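PDB 6DG0: Mec-8 protein from Caenorhabditis elegans, which probably binds RNA as a nuclear splicing factor, this chain being its C-terminal RNA recognition motif, crystallised with a short AGCACA nucleic acid. Local coordinates for residues 49-52 with 53-57. The protein carries 2 engineered substitutions. Sequence-based numbering, arbitrary orientation.
Sequences SDLQ and KATQA
D50 and K53 show how an aspartate at the N-cap opens a helix, here helix 51-61 of the RNA recognition motif, which packs against one face of the four-stranded sheet. From CB of D50, CG turns to lie between the backbone N and the carbonyl carbon (chi1 62°), which brings the carboxylate round to the first turn. There OD1 accepts the backbone N-H of K53 at 2.9 Å, the nitrogen sitting nearly in line with the carboxylate C-O bond. OD1 also rests 3.3 Å from CG of K53, and OD2 lies 3.8 Å from that same methylene, so the lysine's aliphatic stem passes obliquely beside the carboxylate. K53 NZ remains 4.6 Å from D50 OD2, not in contact, and hydrogen-bonds S28 OG instead.

The backbone takes over at once: D50 O receives A54 N at 3.2 Å, and L51 O receives T55 N at 2.8 Å, almost straight (168°). T55 OG1 hydrogen-bonds Y78 OH, tying this first turn to strand 75-78, while A54 CB faces strands 4-11 and 42-48. Were D50 replaced by alanine, the K53 amide would probably be left with only a weak, bent bond to the backbone O of that residue, and the K53 CG methylene without its carboxylate neighbour. With the amide dipoles of the helix start directed at it, the carboxylate is likely to be stabilised as the anion, a favourable charge-dipole pairing where strand 42-48 gives way to the helix.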
loop_
_atom_site.group_PDB
_atom_site.type_symbol
_atom_site.label_atom_id
_atom_site.label_comp_id
_atom_site.label_asym_id
_atom_site.label_seq_id
_atom_site.Cartn_x
_atom_site.Cartn_y
_atom_site.Cartn_z
ATOM N N SER A 49 -0.120 5.892 10.733
ATOM C CA SER A 49 -0.528 6.810 11.798
ATOM C C SER A 49 -0.033 8.242 11.592
ATOM O O SER A 49 -0.683 9.194 12.021
ATOM C CB SER A 49 -0.042 6.288 13.153
ATOM O OG SER A 49 1.372 6.206 13.195
ATOM N N ASP A 50 1.109 8.393 10.931
ATOM C CA ASP A 50 1.629 9.716 10.601
ATOM C C ASP A 50 2.509 9.648 9.354
ATOM O O ASP A 50 2.798 8.561 8.851
ATOM C CB ASP A 50 2.396 10.318 11.791
ATOM C CG ASP A 50 3.613 9.496 12.200
ATOM O OD1 ASP A 50 4.466 9.188 11.339
ATOM O OD2 ASP A 50 3.720 9.162 13.398
ATOM N N LEU A 51 2.917 10.812 8.856
ATOM C CA LEU A 51 3.737 10.895 7.650
ATOM C C LEU A 51 5.059 10.140 7.759
ATOM O O LEU A 51 5.446 9.424 6.838
ATOM C CB LEU A 51 4.022 12.357 7.303
ATOM C CG LEU A 51 4.860 12.557 6.038
ATOM C CD1 LEU A 51 4.170 11.937 4.836
ATOM C CD2 LEU A 51 5.145 14.032 5.803
ATOM N N GLN A 52 5.743 10.300 8.888
ATOM C CA GLN A 52 7.073 9.720 9.070
ATOM C C GLN A 52 7.064 8.195 8.981
ATOM O O GLN A 52 8.011 7.589 8.483
ATOM C CB GLN A 52 7.680 10.150 10.413
ATOM C CG GLN A 52 7.960 11.644 10.565
ATOM C CD GLN A 52 6.704 12.493 10.610
ATOM O OE1 GLN A 52 5.637 12.026 11.011
ATOM N NE2 GLN A 52 6.825 13.747 10.195
ATOM N N LYS A 53 5.990 7.579 9.459
ATOM C CA LYS A 53 5.880 6.128 9.415
ATOM C C LYS A 53 5.490 5.667 8.016
ATOM O O LYS A 53 5.877 4.581 7.583
ATOM C CB LYS A 53 4.857 5.633 10.439
ATOM C CG LYS A 53 5.190 5.978 11.886
ATOM C CD LYS A 53 6.451 5.268 12.355
ATOM C CE LYS A 53 6.742 5.587 13.812
ATOM N NZ LYS A 53 5.634 5.150 14.704
ATOM N N ALA A 54 4.722 6.495 7.315
ATOM C CA ALA A 54 4.341 6.212 5.936
ATOM C C ALA A 54 5.551 6.289 5.010
ATOM O O ALA A 54 5.750 5.423 4.159
ATOM C CB ALA A 54 3.257 7.174 5.475
ATOM N N THR A 55 6.349 7.339 5.181
ATOM C CA THR A 55 7.571 7.524 4.407
ATOM C C THR A 55 8.534 6.371 4.663
ATOM O O THR A 55 9.115 5.811 3.736
ATOM C CB THR A 55 8.261 8.856 4.752
ATOM O OG1 THR A 55 7.379 9.944 4.450
ATOM C CG2 THR A 55 9.537 9.023 3.944
ATOM N N GLN A 56 8.678 6.022 5.938
ATOM C CA GLN A 56 9.566 4.948 6.369
ATOM C C GLN A 56 9.192 3.623 5.713
ATOM O O GLN A 56 10.058 2.872 5.264
ATOM C CB GLN A 56 9.515 4.822 7.892
ATOM C CG GLN A 56 10.315 3.685 8.491
ATOM C CD GLN A 56 10.173 3.639 10.000
ATOM O OE1 GLN A 56 10.090 4.679 10.653
ATOM N NE2 GLN A 56 10.147 2.435 10.562
ATOM N N ALA A 57 7.893 3.349 5.660
ATOM C CA ALA A 57 7.379 2.131 5.046
ATOM C C ALA A 57 7.463 2.153 3.519
ATOM O O ALA A 57 7.727 1.124 2.899
ATOM C CB ALA A 57 5.940 1.892 5.484
#